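Local coordinates for protein peroxisomal catalase A (Saccharomyces cerevisiae, PDB 1A4E) that uses heme to break hydrogen peroxide down to water and oxygen, probably protecting the cell from the peroxide made by peroxisomal oxidases, at residues 79-84 with 203-208; 115-120 with 124-129; 212-217 with 278-283; 326-329 with 333-336. All blocks are in the same frame, centred on the assembly; numbering follows the deposited sequence.

Contact 1: residues 79-84 with 203-208; sequences AMFSKI and YKWSNK
The rings of Phe-81 and Trp-205 meet obliquely, with the far end of the phenyl ring lying over one face of the indole. CE2 of Phe-81 comes to 4.1 Å from CZ3 of Trp-205, and CZ of Phe-81 lies 4.2 Å from CH2 of Trp-205. With 5.6 Å between the centroids of the phenyl ring and the six-membered ring of Trp-205, and 33° between the planes, the pair fits neither a parallel stack nor a T-shape. One face of the phenyl ring is taken by its own neighbour Met-80, whose CG sits 3.9 Å above the plane of Phe-81, over the ring centre.

No hydrogen bond spans the two segments; the contact is small, buried and purely apolar. Phe-81 holds CG anti to its carbonyl carbon (chi1 -60°), which swings the ring across to the strand. The backbone behind it is fixed by a 3-10 turn: Ser-82 N donates a hydrogen bond to Ala-79 O at 3.1 Å, and Ser-82 OG adds a second bond to Ala-79 O at 2.9 Å, in the carbonyl plane on a lone pair. Lys-86 also bonds to this oxygen, so the turn is gripped at one point by three donors.

Trp-205 belongs to strand 203-206, held between strands 212-221 and 326-328 of the catalase beta barrel, while Phe-81 comes from the long loop joining strands 59-68 and 87-95. Trp-126 of strand 122-129 and Gln-326 of strand 326-328 touch both rings, and the loop thereby packs its aromatic side chain among three strands.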
# COMPACT_ATOMS: atom_id res chain seq x y z
N ALA B 79 15.02 -20.02 27.74
CA ALA B 79 15.86 -21.08 27.19
C ALA B 79 17.20 -20.63 26.62
O ALA B 79 18.17 -21.38 26.71
CB ALA B 79 15.12 -21.81 26.08
N MET B 80 17.31 -19.41 26.08
CA MET B 80 18.58 -18.95 25.54
C MET B 80 19.65 -18.81 26.61
O MET B 80 20.84 -18.84 26.30
CB MET B 80 18.38 -17.61 24.82
CG MET B 80 18.00 -16.41 25.68
SD MET B 80 17.89 -14.89 24.71
CE MET B 80 19.57 -14.60 24.23
N PHE B 81 19.24 -18.68 27.88
CA PHE B 81 20.15 -18.57 29.00
C PHE B 81 20.34 -19.88 29.76
O PHE B 81 21.15 -19.92 30.68
CB PHE B 81 19.64 -17.53 30.00
CG PHE B 81 19.49 -16.11 29.47
CD1 PHE B 81 20.52 -15.50 28.76
CD2 PHE B 81 18.31 -15.42 29.73
CE1 PHE B 81 20.37 -14.18 28.31
CE2 PHE B 81 18.17 -14.11 29.27
CZ PHE B 81 19.20 -13.49 28.57
N SER B 82 19.68 -20.99 29.39
CA SER B 82 19.69 -22.21 30.20
C SER B 82 20.99 -22.96 30.46
O SER B 82 21.05 -23.65 31.48
CB SER B 82 18.70 -23.20 29.61
OG SER B 82 19.06 -23.59 28.30
N LYS B 83 22.01 -22.89 29.61
CA LYS B 83 23.27 -23.60 29.84
C LYS B 83 24.43 -22.68 29.48
O LYS B 83 24.32 -21.84 28.59
CB LYS B 83 23.47 -24.85 28.96
CG LYS B 83 22.43 -25.98 28.97
CD LYS B 83 21.42 -25.82 27.82
CE LYS B 83 20.39 -26.97 27.72
NZ LYS B 83 19.58 -26.84 26.51
N ILE B 84 25.56 -22.82 30.19
CA ILE B 84 26.76 -22.04 29.91
C ILE B 84 27.42 -22.58 28.65
O ILE B 84 27.65 -23.77 28.48
CB ILE B 84 27.73 -22.10 31.13
CG1 ILE B 84 27.06 -21.36 32.29
CG2 ILE B 84 29.09 -21.47 30.82
CD1 ILE B 84 27.89 -21.22 33.57
N TYR B 203 12.99 -3.86 32.84
CA TYR B 203 12.21 -4.99 32.37
C TYR B 203 11.96 -5.91 33.55
O TYR B 203 12.50 -5.70 34.63
CB TYR B 203 12.97 -5.73 31.28
CG TYR B 203 12.96 -4.99 29.94
CD1 TYR B 203 13.79 -3.88 29.69
CD2 TYR B 203 12.11 -5.46 28.93
CE1 TYR B 203 13.77 -3.25 28.45
CE2 TYR B 203 12.08 -4.83 27.69
CZ TYR B 203 12.90 -3.73 27.45
OH TYR B 203 12.87 -3.11 26.22
N LYS B 204 11.08 -6.91 33.42
CA LYS B 204 10.84 -7.85 34.49
C LYS B 204 11.21 -9.24 34.00
O LYS B 204 10.61 -9.75 33.07
CB LYS B 204 9.36 -7.84 34.91
CG LYS B 204 9.00 -6.56 35.65
CD LYS B 204 7.58 -6.61 36.20
CE LYS B 204 6.54 -6.51 35.09
NZ LYS B 204 5.20 -6.68 35.61
N TRP B 205 12.26 -9.83 34.57
CA TRP B 205 12.65 -11.19 34.22
C TRP B 205 12.28 -12.13 35.36
O TRP B 205 12.38 -11.77 36.53
CB TRP B 205 14.17 -11.26 33.97
CG TRP B 205 14.69 -10.54 32.72
CD1 TRP B 205 13.88 -9.76 31.92
CD2 TRP B 205 15.98 -10.57 32.26
NE1 TRP B 205 14.65 -9.29 30.97
CE2 TRP B 205 15.91 -9.73 31.13
CE3 TRP B 205 17.20 -11.15 32.63
CZ2 TRP B 205 17.04 -9.48 30.35
CZ3 TRP B 205 18.33 -10.89 31.84
CH2 TRP B 205 18.25 -10.06 30.71
N SER B 206 11.80 -13.33 35.02
CA SER B 206 11.36 -14.30 36.01
C SER B 206 12.08 -15.63 35.86
O SER B 206 12.41 -16.01 34.74
CB SER B 206 9.88 -14.59 35.88
OG SER B 206 9.14 -13.40 36.04
N ASN B 207 12.36 -16.33 36.97
CA ASN B 207 12.90 -17.67 36.86
C ASN B 207 11.76 -18.68 36.81
O ASN B 207 10.58 -18.31 36.88
CB ASN B 207 13.82 -17.98 38.05
CG ASN B 207 13.21 -17.98 39.45
OD1 ASN B 207 12.03 -18.24 39.68
ND2 ASN B 207 14.05 -17.75 40.45
N LYS B 208 12.07 -19.97 36.71
CA LYS B 208 11.05 -21.00 36.62
C LYS B 208 10.23 -21.22 37.88
O LYS B 208 9.12 -21.75 37.79
CB LYS B 208 11.72 -22.28 36.16
CG LYS B 208 11.89 -22.16 34.66
CD LYS B 208 12.86 -23.18 34.09
CE LYS B 208 12.74 -23.15 32.57
NZ LYS B 208 13.84 -23.87 31.95

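Contact 2: residues 115-120 with 124-129; sequences TKFYTE and LDWVYN. With HEM (protoporphyrin IX containing Fe), chain I; AZI (azide ion), chain H.
Phe-117, Leu-124 and Trp-126 bury the most surface here, all on one face of the antiparallel hairpin formed by strands 112-119 and 122-129. The edge of Phe-117 points into the face of Trp-126 in a T-shaped pair with planes at 76°; CE2 of Phe-117 stands 3.6 Å from CD2 of Trp-126. The opposite face of that indole carries Tyr-128, whose OH lies 3.2 Å above the plane of Trp-126, so the indole is clamped from both sides. Leu-124 runs alongside Phe-117, its CD1 reaching CD2 of Phe-117 at 3.5 Å, and CG2 of Thr-115 covers part of a phenyl face.

Beneath them the backbones pair in register. Phe-117 with Leu-124 and Thr-115 with Trp-126 are hydrogen-bonded pairs, Phe-117 N reaching Leu-124 O at 2.8 Å. Between them Lys-116 and Asp-125 form a non-hydrogen-bonded pair whose side chains leave by the other face. The lysine chain bends at chi3 (-59°) and chi4 (-64°), bringing NZ of Lys-116 to 2.9 Å from OD1 of Asp-125, on its syn lone pair. NZ also bonds to Ala-316 O, and OD2 of Asp-125 accepts from Ala-318 N.

A methionine in place of Lys-116 would probably leave the buried carboxylate of Asp-125 without its counter-charge and Ala-316 O without this donor. Further along the strand, active-site Asn-129 makes a weak bond from ND2 to N3 of the iron-bound azide, at 3.4 Å. The face of Phe-117, Leu-124 and Trp-126 is largely apolar; on the other, Ala-316 O and Ala-318 N complete the salt bridge, likely offsetting the cost of burying both charges.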
# COMPACT_ATOMS: atom_id res chain seq x y z
N THR B 115 19.08 -5.77 18.69
CA THR B 115 19.54 -7.12 18.42
C THR B 115 18.36 -8.09 18.44
O THR B 115 17.50 -8.04 19.32
CB THR B 115 20.61 -7.53 19.47
OG1 THR B 115 21.63 -6.55 19.41
CG2 THR B 115 21.26 -8.87 19.20
N LYS B 116 18.32 -8.95 17.42
CA LYS B 116 17.31 -9.98 17.26
C LYS B 116 17.97 -11.31 17.54
O LYS B 116 18.97 -11.64 16.91
CB LYS B 116 16.77 -9.98 15.84
CG LYS B 116 15.72 -11.05 15.58
CD LYS B 116 15.19 -10.98 14.15
CE LYS B 116 14.57 -9.63 13.88
NZ LYS B 116 13.42 -9.43 14.73
N PHE B 117 17.42 -12.09 18.47
CA PHE B 117 17.96 -13.37 18.85
C PHE B 117 16.98 -14.42 18.37
O PHE B 117 15.78 -14.34 18.63
CB PHE B 117 18.09 -13.49 20.36
CG PHE B 117 18.99 -12.45 21.01
CD1 PHE B 117 20.37 -12.64 21.04
CD2 PHE B 117 18.42 -11.31 21.60
CE1 PHE B 117 21.19 -11.69 21.65
CE2 PHE B 117 19.24 -10.37 22.21
CZ PHE B 117 20.63 -10.56 22.24
N TYR B 118 17.49 -15.42 17.66
CA TYR B 118 16.67 -16.48 17.12
C TYR B 118 16.69 -17.62 18.11
O TYR B 118 17.46 -18.57 17.96
CB TYR B 118 17.24 -16.94 15.78
CG TYR B 118 17.29 -15.83 14.74
CD1 TYR B 118 16.13 -15.45 14.05
CD2 TYR B 118 18.50 -15.19 14.48
CE1 TYR B 118 16.19 -14.43 13.10
CE2 TYR B 118 18.57 -14.17 13.53
CZ TYR B 118 17.41 -13.80 12.85
OH TYR B 118 17.47 -12.80 11.91
N THR B 119 15.86 -17.52 19.15
CA THR B 119 15.86 -18.55 20.19
C THR B 119 14.84 -19.67 19.91
O THR B 119 13.97 -19.56 19.04
CB THR B 119 15.58 -17.92 21.59
OG1 THR B 119 14.17 -17.94 21.79
CG2 THR B 119 16.07 -16.48 21.73
N GLU B 120 14.94 -20.77 20.68
CA GLU B 120 14.04 -21.91 20.56
C GLU B 120 12.63 -21.61 21.04
O GLU B 120 11.74 -22.45 20.90
CB GLU B 120 14.53 -23.08 21.37
CG GLU B 120 15.99 -23.39 21.14
CD GLU B 120 16.63 -24.01 22.37
OE1 GLU B 120 16.54 -23.42 23.45
OE2 GLU B 120 17.21 -25.09 22.24
N LEU B 124 13.60 -12.84 19.99
CA LEU B 124 13.68 -11.91 21.10
C LEU B 124 14.35 -10.66 20.55
O LEU B 124 15.44 -10.74 19.98
CB LEU B 124 14.53 -12.50 22.22
CG LEU B 124 14.56 -12.04 23.69
CD1 LEU B 124 16.02 -11.94 24.05
CD2 LEU B 124 13.87 -10.70 23.94
N ASP B 125 13.74 -9.48 20.69
CA ASP B 125 14.40 -8.26 20.27
C ASP B 125 14.75 -7.38 21.46
O ASP B 125 13.89 -7.04 22.27
CB ASP B 125 13.50 -7.48 19.31
CG ASP B 125 13.24 -8.16 17.97
OD1 ASP B 125 14.06 -8.95 17.50
OD2 ASP B 125 12.21 -7.90 17.37
N TRP B 126 16.04 -7.08 21.58
CA TRP B 126 16.53 -6.13 22.55
C TRP B 126 16.79 -4.84 21.76
O TRP B 126 17.84 -4.60 21.16
CB TRP B 126 17.83 -6.64 23.21
CG TRP B 126 17.67 -7.66 24.35
CD1 TRP B 126 16.45 -8.13 24.76
CD2 TRP B 126 18.71 -8.22 25.05
NE1 TRP B 126 16.71 -9.00 25.71
CE2 TRP B 126 18.03 -9.09 25.91
CE3 TRP B 126 20.10 -8.14 25.07
CZ2 TRP B 126 18.74 -9.89 26.82
CZ3 TRP B 126 20.81 -8.94 25.98
CH2 TRP B 126 20.13 -9.81 26.84
N VAL B 127 15.73 -4.03 21.73
CA VAL B 127 15.73 -2.78 20.99
C VAL B 127 16.19 -1.69 21.96
O VAL B 127 15.43 -1.02 22.65
CB VAL B 127 14.29 -2.51 20.46
CG1 VAL B 127 14.34 -1.37 19.46
CG2 VAL B 127 13.72 -3.72 19.74
N TYR B 128 17.52 -1.55 21.99
CA TYR B 128 18.23 -0.66 22.91
C TYR B 128 18.87 0.53 22.24
O TYR B 128 19.07 0.52 21.03
CB TYR B 128 19.33 -1.41 23.59
CG TYR B 128 18.96 -2.59 24.47
CD1 TYR B 128 17.63 -2.95 24.72
CD2 TYR B 128 20.00 -3.30 25.07
CE1 TYR B 128 17.34 -4.01 25.57
CE2 TYR B 128 19.72 -4.36 25.92
CZ TYR B 128 18.39 -4.70 26.17
OH TYR B 128 18.12 -5.74 27.02
N ASN B 129 19.21 1.56 23.01
CA ASN B 129 20.02 2.67 22.50
C ASN B 129 21.39 2.66 23.15
O ASN B 129 21.65 1.85 24.04
CB ASN B 129 19.35 4.02 22.78
CG ASN B 129 18.37 4.43 21.70
OD1 ASN B 129 18.50 4.03 20.55
ND2 ASN B 129 17.33 5.20 22.03
CHA HEM I . 12.98 2.57 16.15
CHB HEM I . 8.95 4.12 18.25
CHC HEM I . 11.42 5.05 22.24
CHD HEM I . 15.12 2.54 20.47
C1A HEM I . 11.70 3.07 16.33
C2A HEM I . 10.63 2.92 15.35
C3A HEM I . 9.48 3.28 15.97
C4A HEM I . 9.85 3.67 17.31
CMA HEM I . 8.06 3.21 15.42
CAA HEM I . 10.78 2.40 13.93
CBA HEM I . 10.30 0.96 13.89
CGA HEM I . 10.36 0.31 12.53
O1A HEM I . 9.90 0.87 11.54
O2A HEM I . 10.87 -0.80 12.48
C1B HEM I . 9.27 4.49 19.54
C2B HEM I . 8.33 5.06 20.47
C3B HEM I . 9.05 5.43 21.58
C4B HEM I . 10.42 5.04 21.30
CMB HEM I . 6.84 5.22 20.17
CAB HEM I . 8.64 6.07 22.76
CBB HEM I . 7.26 6.27 23.25
C1C HEM I . 12.65 4.42 22.12
C2C HEM I . 13.54 4.18 23.24
C3C HEM I . 14.56 3.41 22.76
C4C HEM I . 14.28 3.20 21.35
CMC HEM I . 13.30 4.67 24.66
CAC HEM I . 15.63 2.87 23.46
CBC HEM I . 15.47 1.97 24.58
C1D HEM I . 14.87 2.35 19.12
C2D HEM I . 15.77 1.68 18.21
C3D HEM I . 15.17 1.72 17.00
C4D HEM I . 13.91 2.39 17.16
CMD HEM I . 17.10 1.04 18.54
CAD HEM I . 15.75 1.20 15.69
CBD HEM I . 15.42 -0.24 15.39
CGD HEM I . 16.10 -0.67 14.10
O1D HEM I . 17.32 -0.63 14.03
O2D HEM I . 15.41 -1.03 13.15
NA HEM I . 11.20 3.50 17.54
NB HEM I . 10.55 4.45 20.06
NC HEM I . 13.08 3.78 20.98
ND HEM I . 13.72 2.77 18.48
FE HEM I . 12.16 3.66 19.25
N1 AZI H . 12.79 5.56 18.63
N2 AZI H . 13.97 6.01 19.23
N3 AZI H . 15.15 6.47 19.82
O HOH W 1 20.91 -4.77 21.61

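Contact 3: residues 212-217 with 278-283; sequences WHYVQV and SVFDLT
Apolar packing makes the direct contact between Tyr-214 and the turn at Val-279 and Phe-280. CG2 of Val-279 sits over the Tyr-214 ring as a CH-pi contact, 4.2 Å from the ring centroid and 12° off its normal. The opposite face of the tyrosine is covered by Trp-212, whose CZ3 lies 3.5 Å above the Tyr-214 plane near the rim. Phe-280 approaches obliquely, its CE1 4.1 Å from CE1 of Tyr-214, while its ring also packs on His-28 of a neighbouring subunit. The phenol OH is hydrogen-bonded to Glu-409.

The polar link between the segments is a water, which accepts from NE2 of Gln-216 at 2.9 Å and also lies 2.7 Å from Asp-281 O. Within the loop, Asp-281 OD1 takes two bonds from the same face of its carboxylate: Thr-283 OG1 at 2.7 Å and Thr-283 N at 3.0 Å. The latter closes an Asx turn. OD2 of Asp-281 forms salt bridges with Lys-284 and Arg-137.

A type I beta turn over Ser-278 to Asp-281 thus runs straight into an Asx turn. In this catalase fold the loop packs against barrel strand 212-221 and carries Leu-282 into the heme pocket.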
# COMPACT_ATOMS: atom_id res chain seq x y z
N TRP B 212 10.68 -13.09 40.63
CA TRP B 212 10.98 -12.12 39.59
C TRP B 212 11.80 -10.93 40.07
O TRP B 212 11.81 -10.59 41.25
CB TRP B 212 9.67 -11.61 38.96
CG TRP B 212 8.74 -10.84 39.90
CD1 TRP B 212 7.87 -11.50 40.72
CD2 TRP B 212 8.66 -9.48 40.01
NE1 TRP B 212 7.22 -10.55 41.36
CE2 TRP B 212 7.65 -9.34 40.97
CE3 TRP B 212 9.26 -8.35 39.45
CZ2 TRP B 212 7.24 -8.08 41.39
CZ3 TRP B 212 8.84 -7.09 39.87
CH2 TRP B 212 7.84 -6.95 40.83
N HIS B 213 12.46 -10.28 39.12
CA HIS B 213 13.26 -9.11 39.40
C HIS B 213 13.08 -8.01 38.36
O HIS B 213 12.75 -8.26 37.21
CB HIS B 213 14.75 -9.45 39.45
CG HIS B 213 15.23 -10.25 40.66
ND1 HIS B 213 15.12 -11.55 40.88
CD2 HIS B 213 15.92 -9.72 41.72
CE1 HIS B 213 15.71 -11.83 42.01
NE2 HIS B 213 16.19 -10.72 42.51
N TYR B 214 13.26 -6.76 38.81
CA TYR B 214 13.36 -5.63 37.91
C TYR B 214 14.79 -5.69 37.41
O TYR B 214 15.73 -5.83 38.19
CB TYR B 214 13.15 -4.31 38.64
CG TYR B 214 11.72 -4.06 39.10
CD1 TYR B 214 10.66 -4.03 38.19
CD2 TYR B 214 11.48 -3.83 40.45
CE1 TYR B 214 9.36 -3.77 38.62
CE2 TYR B 214 10.18 -3.57 40.89
CZ TYR B 214 9.13 -3.54 39.98
OH TYR B 214 7.85 -3.27 40.41
N VAL B 215 14.97 -5.59 36.09
CA VAL B 215 16.27 -5.76 35.45
C VAL B 215 16.61 -4.60 34.53
O VAL B 215 15.73 -4.05 33.88
CB VAL B 215 16.26 -7.11 34.64
CG1 VAL B 215 17.57 -7.29 33.90
CG2 VAL B 215 16.13 -8.30 35.58
N GLN B 216 17.88 -4.17 34.50
CA GLN B 216 18.36 -3.23 33.50
C GLN B 216 19.58 -3.87 32.86
O GLN B 216 20.42 -4.44 33.55
CB GLN B 216 18.73 -1.88 34.11
CG GLN B 216 17.42 -1.19 34.44
CD GLN B 216 17.44 0.32 34.36
OE1 GLN B 216 18.44 0.96 34.03
NE2 GLN B 216 16.31 0.94 34.64
N VAL B 217 19.65 -3.83 31.53
CA VAL B 217 20.72 -4.52 30.80
C VAL B 217 21.77 -3.56 30.25
O VAL B 217 21.48 -2.47 29.76
CB VAL B 217 20.07 -5.35 29.66
CG1 VAL B 217 21.11 -6.27 29.05
CG2 VAL B 217 18.94 -6.23 30.21
N SER B 278 11.49 6.50 40.64
CA SER B 278 10.73 5.37 40.14
C SER B 278 11.54 4.45 39.23
O SER B 278 12.39 4.89 38.45
CB SER B 278 9.50 5.94 39.39
OG SER B 278 8.54 4.95 39.05
N VAL B 279 11.31 3.13 39.36
CA VAL B 279 11.90 2.15 38.45
C VAL B 279 11.26 2.24 37.07
O VAL B 279 11.80 1.72 36.10
CB VAL B 279 11.75 0.67 38.92
CG1 VAL B 279 12.78 0.44 40.02
CG2 VAL B 279 10.33 0.35 39.40
N PHE B 280 10.10 2.89 36.98
CA PHE B 280 9.37 3.09 35.74
C PHE B 280 9.76 4.38 35.03
O PHE B 280 9.14 4.76 34.04
CB PHE B 280 7.87 3.11 36.05
CG PHE B 280 7.41 1.89 36.83
CD1 PHE B 280 7.84 0.61 36.47
CD2 PHE B 280 6.56 2.07 37.93
CE1 PHE B 280 7.41 -0.50 37.21
CE2 PHE B 280 6.14 0.96 38.65
CZ PHE B 280 6.56 -0.33 38.30
N ASP B 281 10.79 5.09 35.53
CA ASP B 281 11.22 6.32 34.91
C ASP B 281 12.47 6.09 34.09
O ASP B 281 13.55 5.78 34.60
CB ASP B 281 11.50 7.37 35.98
CG ASP B 281 11.80 8.79 35.49
OD1 ASP B 281 11.89 9.04 34.30
OD2 ASP B 281 11.95 9.66 36.33
N LEU B 282 12.29 6.35 32.80
CA LEU B 282 13.32 6.18 31.78
C LEU B 282 14.48 7.15 31.93
O LEU B 282 15.60 6.85 31.50
CB LEU B 282 12.73 6.39 30.39
CG LEU B 282 13.02 5.49 29.21
CD1 LEU B 282 12.50 6.26 28.01
CD2 LEU B 282 14.49 5.16 29.02
N THR B 283 14.25 8.33 32.52
CA THR B 283 15.31 9.32 32.67
C THR B 283 16.23 9.08 33.88
O THR B 283 17.15 9.85 34.13
CB THR B 283 14.66 10.71 32.74
OG1 THR B 283 13.92 10.76 33.95
CG2 THR B 283 13.73 10.98 31.56
O HOH W 2 15.09 3.56 34.15

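Contact 4: residues 326-329 with 333-336; sequences QEAS and VLQA. With HEM (protoporphyrin IX containing Fe), chain I.
Strand 326-328 turns through a short connection into helix 332-348, with CA of Ala-328 7.0 Å from CA of Leu-334. This is the strand-to-helix passage of the catalase fold that leads into the heme's proximal helix, where Tyr-341 is the axial ligand of the iron.

Leu-334 meets the end of the strand with one branch: its CD2 lies 3.6 Å from CB of Ala-328 and 3.7 Å from the backbone N of Ser-329. Its CG is anti to the backbone N (chi1 178°), which sends the branch back over the residues the chain has just left.

Gln-335 makes the polar link. Its chain folds at chi2 (-82°) so that NE2 of Gln-335 reaches Ser-329 O at 2.9 Å, coming from above the carbonyl plane, 47° out of it. OE1 of the same amide accepts from Leu-31 N of a neighbouring subunit, so both ends of the group are held. A leucine in its place would probably leave Ser-329 O and the neighbour's Leu-31 N without these partners, weakening the tie between turn and subunit interface.

On the heme side, CG1 of Val-333 rests 3.5 Å from the porphyrin substituent atom CAB.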
# COMPACT_ATOMS: atom_id res chain seq x y z
N GLN B 326 10.65 -13.13 30.05
CA GLN B 326 11.10 -11.76 29.87
C GLN B 326 9.90 -10.93 29.45
O GLN B 326 9.26 -11.16 28.42
CB GLN B 326 12.16 -11.65 28.80
CG GLN B 326 13.45 -12.30 29.21
CD GLN B 326 14.53 -12.20 28.15
OE1 GLN B 326 14.86 -11.13 27.65
NE2 GLN B 326 15.15 -13.32 27.80
N GLU B 327 9.55 -9.99 30.32
CA GLU B 327 8.41 -9.12 30.12
C GLU B 327 8.75 -7.66 30.34
O GLU B 327 9.82 -7.32 30.86
CB GLU B 327 7.29 -9.54 31.08
CG GLU B 327 6.44 -10.72 30.60
CD GLU B 327 5.59 -10.41 29.37
OE1 GLU B 327 4.72 -9.55 29.44
OE2 GLU B 327 5.76 -11.04 28.33
N ALA B 328 7.86 -6.77 29.89
CA ALA B 328 8.06 -5.34 30.04
C ALA B 328 7.52 -4.84 31.37
O ALA B 328 6.63 -5.47 31.96
CB ALA B 328 7.34 -4.61 28.93
N SER B 329 8.07 -3.74 31.89
CA SER B 329 7.55 -3.15 33.11
C SER B 329 6.51 -2.08 32.79
O SER B 329 6.27 -1.79 31.61
CB SER B 329 8.68 -2.50 33.92
OG SER B 329 9.17 -1.32 33.30
N VAL B 333 6.71 4.67 28.64
CA VAL B 333 7.34 4.75 27.33
C VAL B 333 7.49 3.34 26.76
O VAL B 333 7.13 3.13 25.61
CB VAL B 333 8.71 5.45 27.48
CG1 VAL B 333 9.45 5.57 26.17
CG2 VAL B 333 8.44 6.86 27.98
N LEU B 334 7.97 2.36 27.55
CA LEU B 334 8.08 0.97 27.11
C LEU B 334 6.73 0.36 26.78
O LEU B 334 6.62 -0.40 25.82
CB LEU B 334 8.75 0.12 28.19
CG LEU B 334 8.93 -1.39 27.95
CD1 LEU B 334 9.63 -1.65 26.61
CD2 LEU B 334 9.73 -1.97 29.10
N GLN B 335 5.72 0.71 27.57
CA GLN B 335 4.35 0.25 27.35
C GLN B 335 3.84 0.68 25.97
O GLN B 335 3.28 -0.14 25.25
CB GLN B 335 3.45 0.82 28.43
CG GLN B 335 3.66 0.24 29.82
CD GLN B 335 2.95 -1.08 30.05
OE1 GLN B 335 1.73 -1.14 29.99
NE2 GLN B 335 3.67 -2.15 30.35
N ALA B 336 4.05 1.95 25.57
CA ALA B 336 3.65 2.42 24.26
C ALA B 336 4.43 1.78 23.11
O ALA B 336 3.88 1.55 22.03
CB ALA B 336 3.84 3.91 24.16
CHA HEM I . 12.98 2.57 16.15
CHB HEM I . 8.95 4.12 18.25
CHC HEM I . 11.42 5.05 22.24
CHD HEM I . 15.12 2.54 20.47
C1A HEM I . 11.70 3.07 16.33
C2A HEM I . 10.63 2.92 15.35
C3A HEM I . 9.48 3.28 15.97
C4A HEM I . 9.85 3.67 17.31
CMA HEM I . 8.06 3.21 15.42
CAA HEM I . 10.78 2.40 13.93
CBA HEM I . 10.30 0.96 13.89
CGA HEM I . 10.36 0.31 12.53
O1A HEM I . 9.90 0.87 11.54
O2A HEM I . 10.87 -0.80 12.48
C1B HEM I . 9.27 4.49 19.54
C2B HEM I . 8.33 5.06 20.47
C3B HEM I . 9.05 5.43 21.58
C4B HEM I . 10.42 5.04 21.30
CMB HEM I . 6.84 5.22 20.17
CAB HEM I . 8.64 6.07 22.76
CBB HEM I . 7.26 6.27 23.25
C1C HEM I . 12.65 4.42 22.12
C2C HEM I . 13.54 4.18 23.24
C3C HEM I . 14.56 3.41 22.76
C4C HEM I . 14.28 3.20 21.35
CMC HEM I . 13.30 4.67 24.66
CAC HEM I . 15.63 2.87 23.46
CBC HEM I . 15.47 1.97 24.58
C1D HEM I . 14.87 2.35 19.12
C2D HEM I . 15.77 1.68 18.21
C3D HEM I . 15.17 1.72 17.00
C4D HEM I . 13.91 2.39 17.16
CMD HEM I . 17.10 1.04 18.54
CAD HEM I . 15.75 1.20 15.69
CBD HEM I . 15.42 -0.24 15.39
CGD HEM I . 16.10 -0.67 14.10
O1D HEM I . 17.32 -0.63 14.03
O2D HEM I . 15.41 -1.03 13.15
NA HEM I . 11.20 3.50 17.54
NB HEM I . 10.55 4.45 20.06
NC HEM I . 13.08 3.78 20.98
ND HEM I . 13.72 2.77 18.48
FE HEM I . 12.16 3.66 19.25

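From the N terminus, the loop at 79-84 meets strand 203-206, so contact 1 closes a span of 118 residues. Contact 2 lies wholly within that span, a local hairpin with three residues between its segments. Contact 3 opens just after contact 1 closes and joins strand 212-221 to the loop at 278-283; contact 4 follows as another short closure, from strand 326-328 to helix 332-348. None cross. All four reach the same curled sheet: strand 203-206 pairs with both 212-221 and 326-328, joining contacts 1, 3 and 4, while Gln-326 meets Trp-126 of contact 2. Leu-282 against Val-333 brings contacts 3 and 4 together beside the heme.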